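Local coordinates for YeaZ (Pseudomonas aeruginosa PAO579, PDB 4Y0W), which takes part, as an essential protein, in the biosynthesis of threonylcarbamoyl adenosine, a modified nucleoside of tRNA, at residues T9-D14 / D64-G69; E18-A23 / Q43-M48; A119-A124 / T171-V176; M126-W131 / E147-P152; E153-P158 / E177-R182. All blocks are in the same frame, centred on the assembly; numbering follows the deposited sequence.

Contacts 1 and 2 build one lobe of the chain, contacts 3, 4 and 5 the other. Contact 1 is core sheet pairing, and contact 2, also buried, lays a helix against the next strand of that sheet; they share one sodium ion. Contact 3 is the buried member of the second group. It shares the other sodium ion with contact 4, a hairpin pairing open to solvent along part of its length. Contact 5, farthest from the chain's centre, joins two loops near the surface. Chemistry follows place: backbone bonds and apolar groups in contact 1, sulfur and methyl packing in contact 2, metal ligands and mixed bonds in contacts 3 and 4, a salt bridge in contact 5.

Contact 1: T9-D14 / D64-G69. With NA (sodium ion), chain G.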
# COMPACT_ATOMS: atom_id res chain seq x y z
N THR A 9 -6.42 45.74 -50.16
CA THR A 9 -5.99 45.42 -48.78
C THR A 9 -5.97 43.90 -48.57
O THR A 9 -7.03 43.24 -48.62
CB THR A 9 -6.93 46.05 -47.74
OG1 THR A 9 -7.20 47.42 -48.08
CG2 THR A 9 -6.35 45.96 -46.36
N LEU A 10 -4.78 43.34 -48.35
CA LEU A 10 -4.60 41.90 -48.18
C LEU A 10 -3.94 41.59 -46.85
O LEU A 10 -3.00 42.26 -46.43
CB LEU A 10 -3.76 41.33 -49.31
CG LEU A 10 -4.18 41.74 -50.72
CD1 LEU A 10 -3.04 41.46 -51.71
CD2 LEU A 10 -5.49 41.08 -51.13
N LEU A 11 -4.47 40.57 -46.18
CA LEU A 11 -3.90 40.07 -44.96
C LEU A 11 -3.22 38.76 -45.30
O LEU A 11 -3.73 37.99 -46.13
CB LEU A 11 -5.03 39.81 -43.95
CG LEU A 11 -4.63 39.28 -42.58
CD1 LEU A 11 -3.80 40.32 -41.83
CD2 LEU A 11 -5.88 38.90 -41.80
N ALA A 12 -2.08 38.50 -44.67
CA ALA A 12 -1.27 37.32 -45.00
C ALA A 12 -0.79 36.66 -43.74
O ALA A 12 -0.31 37.34 -42.85
CB ALA A 12 -0.08 37.73 -45.86
N LEU A 13 -0.90 35.35 -43.62
CA LEU A 13 -0.29 34.69 -42.47
C LEU A 13 0.37 33.39 -42.80
O LEU A 13 -0.02 32.69 -43.72
CB LEU A 13 -1.30 34.51 -41.35
CG LEU A 13 -2.53 33.65 -41.58
CD1 LEU A 13 -2.23 32.20 -41.21
CD2 LEU A 13 -3.68 34.20 -40.74
N ASP A 14 1.39 33.07 -42.03
CA ASP A 14 2.08 31.81 -42.19
C ASP A 14 2.47 31.23 -40.84
O ASP A 14 3.04 31.93 -40.00
CB ASP A 14 3.32 32.00 -43.05
CG ASP A 14 3.85 30.70 -43.56
OD1 ASP A 14 4.56 30.04 -42.79
OD2 ASP A 14 3.50 30.32 -44.69
N ASP A 64 -9.67 42.73 -48.19
CA ASP A 64 -10.30 42.21 -49.40
C ASP A 64 -10.10 40.71 -49.57
O ASP A 64 -10.96 40.05 -50.16
CB ASP A 64 -9.72 42.94 -50.59
CG ASP A 64 -9.89 44.43 -50.47
OD1 ASP A 64 -11.01 44.85 -50.15
OD2 ASP A 64 -8.92 45.16 -50.72
N ALA A 65 -8.99 40.19 -49.04
CA ALA A 65 -8.67 38.76 -49.14
C ALA A 65 -7.56 38.38 -48.19
O ALA A 65 -6.80 39.23 -47.73
CB ALA A 65 -8.25 38.40 -50.56
N ILE A 66 -7.49 37.08 -47.91
CA ILE A 66 -6.55 36.57 -46.92
C ILE A 66 -5.69 35.47 -47.54
O ILE A 66 -6.19 34.49 -48.08
CB ILE A 66 -7.27 36.02 -45.68
CG1 ILE A 66 -8.17 37.10 -45.05
CG2 ILE A 66 -6.24 35.53 -44.65
CD1 ILE A 66 -9.10 36.61 -43.96
N ALA A 67 -4.39 35.66 -47.46
CA ALA A 67 -3.46 34.68 -47.98
C ALA A 67 -2.94 33.85 -46.83
O ALA A 67 -2.89 34.31 -45.71
CB ALA A 67 -2.32 35.38 -48.68
N PHE A 68 -2.62 32.60 -47.11
CA PHE A 68 -1.95 31.75 -46.16
C PHE A 68 -0.97 30.82 -46.90
O PHE A 68 -1.16 30.51 -48.08
CB PHE A 68 -2.97 30.99 -45.33
CG PHE A 68 -3.70 29.91 -46.09
CD1 PHE A 68 -4.67 30.23 -46.99
CD2 PHE A 68 -3.40 28.59 -45.87
CE1 PHE A 68 -5.32 29.23 -47.69
CE2 PHE A 68 -4.05 27.59 -46.56
CZ PHE A 68 -5.02 27.91 -47.47
N GLY A 69 0.09 30.43 -46.21
CA GLY A 69 0.96 29.36 -46.66
C GLY A 69 0.22 28.05 -46.47
O GLY A 69 -0.20 27.72 -45.36
NA NA G . 6.11 29.83 -40.80
O HOH W 1 6.40 32.56 -40.84
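Leu10 lays its CD2 methyl against the CB of Ala65, 3.9 Å away, with CG turned beside its own backbone N (chi1 -49°). On the same side of the sheet the CB atoms of Ala12 and Ala67 face each other at 4.3 Å, and helix 194-205 packs on these small residues through Leu197 and Ala201. The other side carries bulkier groups. Leu11 CB lies 4.3 Å from Ile66 CG1, while Leu13 reaches the CB of Phe68 with CD1, the Phe68 ring leading off to helix 77-92.

Between the two faces the strands are parallel neighbours. Leu11 gives its N-H to Ala65 O and accepts from Ala67 N, and Leu13 N bonds Ala67 O; the last bond, Gly69 N to Leu13 O, is weak. This is the centre of the mixed five-stranded sheet, order 3-2-1-4-5, of the actin-like ATPase fold: strand 19-26 pairs with the far edge of strand 10-14, and strand 96-99 with that of 65-69.

At the start of the pairing, Thr9 N meets Asp64 OD2 at 2.6 Å on its anti side, tilted from the carboxylate plane, and Asp64 N bonds back to Thr9 O at 2.7 Å. Side chain and main-chain N of Asp64 thus grip Thr9 by both its N-H and its carbonyl. At the far end Asp14 OD1 binds a sodium ion at 2.5 Å. The same oxygen is hydrogen-bonded to Ser16 OG; Thr17 and Ala19 also bind this ion. Asp14 OD2 turns the other way and lies 3.4 Å from Gly69 CA.

Contact 2: E18-A23 / Q43-M48; sequences EACSVA and QRLLPM. With NA (sodium ion), chain G.
With its SG swung opposite the backbone N (chi1 -177°), Cys20 meets the thioether of Met48, whose chain runs extended as far as SD and then folds at chi3 (57°). The two sulfurs, Cys20 SG and Met48 SD, stand 3.5 Å apart. The fold at chi3 carries the Met48 CE methyl over the strand backbone, 3.9 Å from Ser21 CA. Leu45 contributes one branch: its CD1 sits 3.7 Å from Val22 CG2 and also touches Cys20 SG. Val22 CG2 touches both helix residues, with Met48 CB 3.9 Å from it. No hydrogen bond crosses the contact, which is pure packing.

Ser21 points to the other side of the strand, where OG bonds a water at 2.6 Å and the backbone N of Ala194. That water is a ligand of the sodium ion, which Ala19 O binds at 2.7 Å.

Strand 19-26 and helix 41-56 run nearly parallel here, 20° apart. The helix covers the sheet face that Leu13 of strand 10-14 also lines, Arg44 forms a salt bridge with Glu35 of strand 29-36, and the outer side of the helix puts Leu46 against Phe90 of a second subunit.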
# COMPACT_ATOMS: atom_id res chain seq x y z
N GLU A 18 8.51 26.76 -37.46
CA GLU A 18 8.71 27.34 -36.12
C GLU A 18 8.31 28.83 -36.05
O GLU A 18 7.94 29.33 -34.98
CB GLU A 18 10.18 27.17 -35.70
CG GLU A 18 10.36 26.90 -34.21
CD GLU A 18 11.79 26.55 -33.84
OE1 GLU A 18 12.64 26.41 -34.74
OE2 GLU A 18 12.06 26.42 -32.62
N ALA A 19 8.36 29.52 -37.18
CA ALA A 19 8.07 30.95 -37.22
C ALA A 19 6.59 31.23 -37.43
O ALA A 19 5.91 30.55 -38.19
CB ALA A 19 8.86 31.62 -38.33
N CYS A 20 6.10 32.24 -36.75
CA CYS A 20 4.76 32.72 -36.98
C CYS A 20 4.92 34.12 -37.51
O CYS A 20 5.66 34.92 -36.93
CB CYS A 20 3.98 32.70 -35.69
SG CYS A 20 2.25 33.18 -35.83
N SER A 21 4.30 34.40 -38.64
CA SER A 21 4.38 35.75 -39.18
C SER A 21 3.05 36.14 -39.81
O SER A 21 2.27 35.29 -40.27
CB SER A 21 5.54 35.90 -40.19
OG SER A 21 5.46 34.97 -41.26
N VAL A 22 2.83 37.45 -39.81
CA VAL A 22 1.60 38.01 -40.27
C VAL A 22 1.98 39.27 -41.05
O VAL A 22 2.92 39.94 -40.68
CB VAL A 22 0.67 38.33 -39.08
CG1 VAL A 22 -0.49 39.18 -39.52
CG2 VAL A 22 0.12 37.04 -38.46
N ALA A 23 1.26 39.58 -42.14
CA ALA A 23 1.56 40.77 -42.92
C ALA A 23 0.32 41.40 -43.52
O ALA A 23 -0.68 40.71 -43.75
CB ALA A 23 2.52 40.44 -44.03
N GLN A 43 -2.02 29.65 -29.87
CA GLN A 43 -1.94 30.79 -29.01
C GLN A 43 -1.62 32.11 -29.66
O GLN A 43 -2.20 33.11 -29.31
CB GLN A 43 -0.92 30.53 -27.95
CG GLN A 43 -0.84 31.62 -26.91
CD GLN A 43 -2.12 31.73 -26.13
OE1 GLN A 43 -2.55 30.78 -25.48
NE2 GLN A 43 -2.74 32.90 -26.18
N ARG A 44 -0.66 32.15 -30.56
CA ARG A 44 -0.14 33.44 -31.01
C ARG A 44 -0.57 34.01 -32.35
O ARG A 44 -0.36 35.16 -32.62
CB ARG A 44 1.38 33.43 -30.95
CG ARG A 44 1.95 33.15 -29.58
CD ARG A 44 2.74 34.30 -29.01
NE ARG A 44 2.62 35.55 -29.76
CZ ARG A 44 2.02 36.64 -29.30
NH1 ARG A 44 1.95 37.74 -30.03
NH2 ARG A 44 1.48 36.64 -28.09
N LEU A 45 -1.19 33.22 -33.19
CA LEU A 45 -1.54 33.75 -34.49
C LEU A 45 -2.58 34.85 -34.46
O LEU A 45 -2.33 35.91 -34.94
CB LEU A 45 -1.97 32.62 -35.40
CG LEU A 45 -2.45 33.03 -36.76
CD1 LEU A 45 -1.37 33.80 -37.43
CD2 LEU A 45 -2.82 31.83 -37.57
N LEU A 46 -3.69 34.66 -33.77
CA LEU A 46 -4.71 35.71 -33.64
C LEU A 46 -4.23 37.00 -32.97
O LEU A 46 -4.52 38.08 -33.46
CB LEU A 46 -5.97 35.19 -32.95
CG LEU A 46 -6.82 34.23 -33.77
CD1 LEU A 46 -8.03 33.83 -32.94
CD2 LEU A 46 -7.27 34.83 -35.09
N PRO A 47 -3.50 36.89 -31.84
CA PRO A 47 -2.94 38.10 -31.24
C PRO A 47 -2.04 38.90 -32.17
O PRO A 47 -2.09 40.13 -32.16
CB PRO A 47 -2.13 37.56 -30.08
CG PRO A 47 -2.90 36.37 -29.65
CD PRO A 47 -3.42 35.74 -30.92
N MET A 48 -1.25 38.21 -32.98
CA MET A 48 -0.38 38.88 -33.96
C MET A 48 -1.21 39.63 -35.03
O MET A 48 -0.88 40.77 -35.44
CB MET A 48 0.55 37.85 -34.62
CG MET A 48 1.69 37.38 -33.72
SD MET A 48 2.97 36.37 -34.52
CE MET A 48 3.49 37.50 -35.81
NA NA G . 6.11 29.83 -40.80
O HOH W 1 6.40 32.56 -40.84

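Contact 3: A119-A124 / T171-V176. With NA (sodium ion), chain F.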
# COMPACT_ATOMS: atom_id res chain seq x y z
N ALA A 119 15.92 27.05 -55.98
CA ALA A 119 15.48 25.70 -55.69
C ALA A 119 15.19 25.60 -54.20
O ALA A 119 16.10 25.53 -53.39
CB ALA A 119 16.51 24.67 -56.11
N ALA A 120 13.90 25.66 -53.88
CA ALA A 120 13.40 25.61 -52.54
C ALA A 120 13.22 24.18 -52.19
O ALA A 120 12.62 23.43 -52.96
CB ALA A 120 12.07 26.29 -52.45
N ALA A 121 13.67 23.80 -51.00
CA ALA A 121 13.47 22.45 -50.52
C ALA A 121 13.18 22.48 -49.02
O ALA A 121 13.89 23.13 -48.23
CB ALA A 121 14.70 21.63 -50.83
N ILE A 122 12.16 21.76 -48.60
CA ILE A 122 11.74 21.78 -47.20
C ILE A 122 11.74 20.37 -46.70
O ILE A 122 11.24 19.50 -47.38
CB ILE A 122 10.33 22.39 -47.03
CG1 ILE A 122 10.41 23.89 -47.23
CG2 ILE A 122 9.76 22.07 -45.64
CD1 ILE A 122 9.11 24.61 -47.50
N ASP A 123 12.30 20.13 -45.51
CA ASP A 123 12.40 18.77 -45.01
C ASP A 123 11.03 18.19 -44.87
O ASP A 123 10.10 18.87 -44.44
CB ASP A 123 13.11 18.71 -43.66
CG ASP A 123 13.55 17.32 -43.30
OD1 ASP A 123 13.54 16.42 -44.17
OD2 ASP A 123 13.94 17.11 -42.15
N ALA A 124 10.91 16.92 -45.22
CA ALA A 124 9.63 16.25 -45.23
C ALA A 124 9.77 15.01 -44.41
O ALA A 124 10.87 14.64 -44.01
CB ALA A 124 9.24 15.88 -46.65
N THR A 171 15.15 24.20 -45.38
CA THR A 171 15.65 23.12 -44.53
C THR A 171 15.95 21.83 -45.27
O THR A 171 16.72 21.03 -44.80
CB THR A 171 14.66 22.78 -43.38
OG1 THR A 171 13.38 22.42 -43.91
CG2 THR A 171 14.50 23.96 -42.45
N GLY A 172 15.33 21.61 -46.43
CA GLY A 172 15.67 20.45 -47.24
C GLY A 172 17.13 20.44 -47.68
O GLY A 172 17.70 19.39 -47.96
N TRP A 173 17.76 21.60 -47.74
CA TRP A 173 19.15 21.62 -48.17
C TRP A 173 20.07 20.97 -47.15
O TRP A 173 21.24 20.73 -47.43
CB TRP A 173 19.56 23.03 -48.59
CG TRP A 173 18.91 23.36 -49.89
CD1 TRP A 173 17.73 24.01 -50.08
CD2 TRP A 173 19.36 22.95 -51.18
NE1 TRP A 173 17.43 24.07 -51.41
CE2 TRP A 173 18.42 23.43 -52.11
CE3 TRP A 173 20.47 22.24 -51.64
CZ2 TRP A 173 18.55 23.20 -53.47
CZ3 TRP A 173 20.60 22.02 -53.00
CH2 TRP A 173 19.65 22.50 -53.90
N GLY A 174 19.53 20.59 -46.00
CA GLY A 174 20.22 19.63 -45.11
C GLY A 174 20.68 18.35 -45.80
O GLY A 174 21.66 17.72 -45.40
N TYR A 175 19.98 17.96 -46.86
CA TYR A 175 20.27 16.73 -47.62
C TYR A 175 21.18 16.94 -48.84
O TYR A 175 21.25 16.07 -49.70
CB TYR A 175 18.96 16.11 -48.11
CG TYR A 175 18.17 15.47 -47.02
CD1 TYR A 175 17.36 16.23 -46.18
CD2 TYR A 175 18.24 14.12 -46.81
CE1 TYR A 175 16.63 15.63 -45.16
CE2 TYR A 175 17.51 13.51 -45.80
CZ TYR A 175 16.71 14.27 -44.98
OH TYR A 175 15.99 13.67 -43.97
N VAL A 176 21.85 18.08 -48.91
CA VAL A 176 22.56 18.48 -50.12
C VAL A 176 23.58 17.45 -50.64
O VAL A 176 23.73 17.27 -51.85
CB VAL A 176 23.27 19.83 -49.94
CG1 VAL A 176 24.37 19.74 -48.87
CG2 VAL A 176 23.83 20.31 -51.27
NA NA F . 13.27 14.10 -44.57
O HOH W 2 15.29 15.11 -41.30
O HOH W 3 12.27 12.61 -43.49
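A sodium site near the end of strand 117-123 of the second actin-like lobe joins Asp123 to Tyr175, the latter on a 3-10 turn that runs from Thr171. Asp123 OD1 binds the ion at 2.4 Å and Tyr175 OH at 2.8 Å. Ala124 O, Glu128 O and a water complete the ligands. Asp123 gets there with CG anti to its backbone N (chi1 -165°), its carboxylate plane 54° from the tyrosine ring and OD1 3.3 Å from Tyr175 CE1.

The turn is fastened to the strand by three further bonds. Thr171 OG1, between its own backbone N and carbonyl carbon, accepts an almost straight bond from Asp123 N at 3.0 Å. Gly172 N reaches Ala121 O at 2.8 Å from well above the carbonyl plane, and the bare glycine CA lies close to Ala121 CB. Trp173 lays its indole along the strand, beside Ala119 and Ala121, while Met179 and Leu186 pack on it as well.

A third subunit comes up to the site through Ser146 and Pro158. Along the edge of the indole, Trp173 NE1 gives Ala119 O a bent bond of 2.8 Å, and CZ2 lies 3.6 Å from Ala119 CB.

Contact 4: M126-W131 / E147-P152. With NA (sodium ion), chain F.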
# COMPACT_ATOMS: atom_id res chain seq x y z
N MET A 126 10.05 11.22 -43.36
CA MET A 126 10.55 9.92 -43.82
C MET A 126 11.52 9.92 -45.00
O MET A 126 11.29 9.27 -46.02
CB MET A 126 9.37 8.99 -44.15
CG MET A 126 8.43 8.74 -42.97
SD MET A 126 9.20 8.04 -41.48
CE MET A 126 7.75 7.78 -40.46
N ASP A 127 12.61 10.65 -44.84
CA ASP A 127 13.72 10.62 -45.79
C ASP A 127 13.38 11.15 -47.17
O ASP A 127 13.89 10.68 -48.17
CB ASP A 127 14.24 9.22 -45.93
CG ASP A 127 15.71 9.20 -46.31
OD1 ASP A 127 16.39 10.17 -45.96
OD2 ASP A 127 16.20 8.24 -46.95
N GLU A 128 12.46 12.10 -47.18
CA GLU A 128 12.12 12.80 -48.36
C GLU A 128 12.21 14.28 -48.06
O GLU A 128 12.38 14.70 -46.90
CB GLU A 128 10.72 12.40 -48.80
CG GLU A 128 10.63 10.91 -49.18
CD GLU A 128 9.37 10.58 -49.97
OE1 GLU A 128 8.27 11.02 -49.55
OE2 GLU A 128 9.48 9.91 -51.01
N VAL A 129 12.09 15.07 -49.11
CA VAL A 129 12.06 16.52 -49.04
C VAL A 129 10.98 16.97 -50.00
O VAL A 129 10.68 16.30 -50.99
CB VAL A 129 13.42 17.17 -49.43
CG1 VAL A 129 14.54 16.66 -48.53
CG2 VAL A 129 13.79 16.87 -50.88
N TYR A 130 10.40 18.10 -49.69
CA TYR A 130 9.49 18.71 -50.56
C TYR A 130 10.39 19.54 -51.43
O TYR A 130 11.34 20.10 -50.93
CB TYR A 130 8.51 19.59 -49.76
CG TYR A 130 7.63 18.79 -48.81
CD1 TYR A 130 6.52 18.09 -49.27
CD2 TYR A 130 7.89 18.76 -47.44
CE1 TYR A 130 5.71 17.36 -48.40
CE2 TYR A 130 7.10 18.03 -46.57
CZ TYR A 130 6.01 17.33 -47.05
OH TYR A 130 5.24 16.61 -46.16
N TRP A 131 10.04 19.66 -52.72
CA TRP A 131 10.91 20.22 -53.75
C TRP A 131 10.13 21.08 -54.73
O TRP A 131 9.12 20.67 -55.25
CB TRP A 131 11.67 19.11 -54.47
CG TRP A 131 12.66 19.56 -55.55
CD1 TRP A 131 12.45 19.53 -56.89
CD2 TRP A 131 13.98 20.09 -55.36
NE1 TRP A 131 13.57 19.99 -57.56
CE2 TRP A 131 14.51 20.34 -56.64
CE3 TRP A 131 14.77 20.34 -54.25
CZ2 TRP A 131 15.80 20.82 -56.84
CZ3 TRP A 131 16.04 20.83 -54.44
CH2 TRP A 131 16.55 21.07 -55.72
N GLU A 147 5.84 20.88 -58.12
CA GLU A 147 6.36 20.56 -56.80
C GLU A 147 6.20 19.09 -56.51
O GLU A 147 5.22 18.48 -56.90
CB GLU A 147 5.63 21.36 -55.73
CG GLU A 147 5.97 22.84 -55.78
CD GLU A 147 5.12 23.70 -54.86
OE1 GLU A 147 4.20 23.18 -54.18
OE2 GLU A 147 5.40 24.91 -54.81
N ALA A 148 7.15 18.53 -55.79
CA ALA A 148 7.08 17.12 -55.49
C ALA A 148 7.65 16.85 -54.15
O ALA A 148 8.27 17.71 -53.54
CB ALA A 148 7.82 16.31 -56.55
N VAL A 149 7.38 15.66 -53.67
CA VAL A 149 7.93 15.19 -52.44
C VAL A 149 8.75 13.99 -52.88
O VAL A 149 8.21 13.05 -53.42
CB VAL A 149 6.84 14.90 -51.37
CG1 VAL A 149 5.87 13.82 -51.81
CG2 VAL A 149 7.49 14.54 -50.04
N LEU A 150 10.07 14.06 -52.66
CA LEU A 150 11.02 13.17 -53.31
C LEU A 150 12.14 12.78 -52.37
O LEU A 150 12.52 13.56 -51.50
CB LEU A 150 11.70 13.87 -54.50
CG LEU A 150 10.90 14.43 -55.67
CD1 LEU A 150 11.75 15.27 -56.62
CD2 LEU A 150 10.31 13.30 -56.43
N PRO A 151 12.72 11.60 -52.58
CA PRO A 151 14.01 11.39 -51.94
C PRO A 151 15.06 12.34 -52.50
O PRO A 151 14.95 12.80 -53.65
CB PRO A 151 14.35 9.95 -52.30
CG PRO A 151 13.59 9.68 -53.53
CD PRO A 151 12.35 10.51 -53.49
N PRO A 152 16.07 12.66 -51.69
CA PRO A 152 16.97 13.71 -52.13
C PRO A 152 17.76 13.35 -53.36
O PRO A 152 18.22 14.25 -54.07
CB PRO A 152 17.91 13.89 -50.93
CG PRO A 152 17.68 12.72 -50.06
CD PRO A 152 16.28 12.31 -50.29
NA NA F . 13.27 14.10 -44.57
O HOH W 3 12.27 12.61 -43.49
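Backbone hydrogen bonds hold Val129 to Leu150 and Trp131 to Ala148. Val129 N and O both pair with Leu150 at 2.9 Å, N to O and O to N, and Trp131 N bonds Ala148 O at 2.8 Å with Ala148 N returning to Trp131 O. Tyr130 and Val149 form the non-hydrogen-bonded pair between them. Their alpha carbons are 4.3 Å apart, and the Val149 CA hydrogen points at Val129 O.

Apolar contacts fall on the two faces. The Tyr130 ring and Val149 run next to each other off the same face, with Val149 CG2 3.7 Å from Tyr130 CE1; Pro72 and Phe75 also pack on the tyrosine. On the other face Leu150 CD1 comes 4.3 Å from Trp131 CD1. The indole itself leads away from Leu150, its CG anti to the backbone N (chi1 -178°), to lie on Ala119 and Ala121, and its NE1 bonds Ala156 O.

Charged side chains lie at the ends. That of Glu128 packs on carbon, crossing Val149 at a slant with OE1 3.6 Å from Val149 CG2, and runs beside Pro151, with OE2 near its CD. Glu147 turns to Tyr134 and Ser100.

The main-chain O of Glu128, 2.6 Å from the sodium ion, ties this antiparallel beta hairpin, strands 129-137 and 140-150 of the second actin-like lobe, to the metal site.

Contact 5: E153-P158 / E177-R182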
# COMPACT_ATOMS: atom_id res chain seq x y z
N GLU A 153 17.92 12.06 -53.63
CA GLU A 153 18.71 11.64 -54.78
C GLU A 153 18.00 11.86 -56.13
O GLU A 153 18.64 11.86 -57.15
CB GLU A 153 19.28 10.20 -54.67
CG GLU A 153 18.73 9.25 -53.62
CD GLU A 153 19.11 9.61 -52.20
OE1 GLU A 153 20.29 9.55 -51.80
OE2 GLU A 153 18.16 9.97 -51.48
N ARG A 154 16.71 12.12 -56.11
CA ARG A 154 15.95 12.32 -57.32
C ARG A 154 15.60 13.79 -57.60
O ARG A 154 14.96 14.07 -58.61
CB ARG A 154 14.68 11.48 -57.26
CG ARG A 154 14.95 9.97 -57.25
CD ARG A 154 13.68 9.15 -57.05
NE ARG A 154 12.88 9.09 -58.27
CZ ARG A 154 11.55 9.20 -58.33
NH1 ARG A 154 10.82 9.41 -57.24
NH2 ARG A 154 10.94 9.12 -59.51
N VAL A 155 16.00 14.74 -56.76
CA VAL A 155 15.59 16.12 -57.06
C VAL A 155 16.30 16.65 -58.32
O VAL A 155 17.41 16.25 -58.62
CB VAL A 155 15.78 17.10 -55.87
CG1 VAL A 155 14.93 16.68 -54.69
CG2 VAL A 155 17.23 17.28 -55.46
N ALA A 156 15.64 17.57 -59.02
CA ALA A 156 16.17 18.14 -60.25
C ALA A 156 15.80 19.60 -60.48
O ALA A 156 14.73 20.06 -60.08
CB ALA A 156 15.66 17.33 -61.43
N VAL A 157 16.67 20.31 -61.18
CA VAL A 157 16.43 21.70 -61.53
C VAL A 157 16.09 21.80 -63.03
O VAL A 157 16.59 21.03 -63.82
CB VAL A 157 17.63 22.59 -61.14
CG1 VAL A 157 17.82 22.58 -59.63
CG2 VAL A 157 18.93 22.13 -61.79
N PRO A 158 15.22 22.75 -63.41
CA PRO A 158 14.85 22.93 -64.81
C PRO A 158 15.79 23.85 -65.65
O PRO A 158 15.60 24.01 -66.85
CB PRO A 158 13.47 23.59 -64.70
CG PRO A 158 13.60 24.45 -63.49
CD PRO A 158 14.54 23.74 -62.54
N GLU A 177 24.25 16.76 -49.73
CA GLU A 177 25.21 15.73 -50.12
C GLU A 177 24.61 14.57 -50.87
O GLU A 177 25.33 13.89 -51.59
CB GLU A 177 25.92 15.17 -48.92
CG GLU A 177 27.04 16.07 -48.46
CD GLU A 177 27.77 15.46 -47.29
OE1 GLU A 177 27.98 14.20 -47.30
OE2 GLU A 177 28.12 16.24 -46.38
N ARG A 178 23.31 14.34 -50.70
CA ARG A 178 22.66 13.22 -51.36
C ARG A 178 21.99 13.62 -52.64
O ARG A 178 21.41 12.80 -53.32
CB ARG A 178 21.65 12.60 -50.40
CG ARG A 178 22.30 11.74 -49.32
CD ARG A 178 21.31 11.37 -48.22
NE ARG A 178 20.17 10.63 -48.77
CZ ARG A 178 19.11 10.27 -48.06
NH1 ARG A 178 19.05 10.57 -46.78
NH2 ARG A 178 18.10 9.61 -48.64
N MET A 179 22.01 14.91 -52.94
CA MET A 179 21.40 15.44 -54.15
C MET A 179 22.29 15.31 -55.40
O MET A 179 23.52 15.37 -55.29
CB MET A 179 21.07 16.91 -53.91
CG MET A 179 19.99 17.09 -52.85
SD MET A 179 19.53 18.80 -52.57
CE MET A 179 18.20 18.69 -51.40
N PRO A 180 21.68 15.17 -56.59
CA PRO A 180 22.52 15.00 -57.80
C PRO A 180 23.26 16.26 -58.25
O PRO A 180 24.24 16.15 -59.00
CB PRO A 180 21.53 14.58 -58.90
CG PRO A 180 20.16 14.61 -58.30
CD PRO A 180 20.24 15.23 -56.92
N GLN A 181 22.78 17.44 -57.84
CA GLN A 181 23.50 18.70 -58.03
C GLN A 181 23.38 19.58 -56.81
O GLN A 181 22.57 19.32 -55.92
CB GLN A 181 22.99 19.47 -59.26
CG GLN A 181 21.52 19.89 -59.20
CD GLN A 181 20.57 18.72 -59.42
OE1 GLN A 181 20.66 18.01 -60.43
NE2 GLN A 181 19.65 18.52 -58.48
N ARG A 182 24.18 20.63 -56.78
CA ARG A 182 24.11 21.62 -55.73
C ARG A 182 24.52 22.97 -56.27
O ARG A 182 25.25 23.05 -57.25
CB ARG A 182 24.97 21.21 -54.55
CG ARG A 182 26.46 21.11 -54.84
CD ARG A 182 27.25 21.32 -53.56
NE ARG A 182 27.08 22.72 -53.15
CZ ARG A 182 27.07 23.19 -51.90
NH1 ARG A 182 27.23 22.36 -50.85
NH2 ARG A 182 26.90 24.51 -51.72
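Glu153 and Arg178 clasp two loops of the second actin-like lobe, one after the hairpin strand 140-150, the other leading to strand 185-187. Neither side chain is extended. The glutamate has an eclipsed first torsion (chi1 15°) and bends again at chi2, while the arginine is bent at chi3 (59°), and these turns bring the two flat groups together with their planes 35° apart. The guanidinium grips the carboxylate side-on with two nitrogens: Arg178 NE reaches the syn lone pair of Glu153 OE1 at 3.2 Å, nearly straight, and NH2 reaches OE2 at 2.9 Å, tilted from the carboxylate plane. NH1 forms a salt bridge with Asp127, so Arg178 links two acids, and Pro158 of a third subunit packs on it.

Beyond the salt bridge the loops pack through Val155, whose CG2 sits 3.8 Å from Met179 CG and 3.9 Å from Pro180 CD. Met179 runs extended from there towards Trp173. Gln181, with a bend at chi2, brings its amide back over the other loop, and NE2 bonds Val155 O at 3.2 Å from above the carbonyl plane. Pro180 CG touches two carbonyl oxygens of the other loop, 3.3 Å from Glu153 O and 3.2 Å from Val155 O.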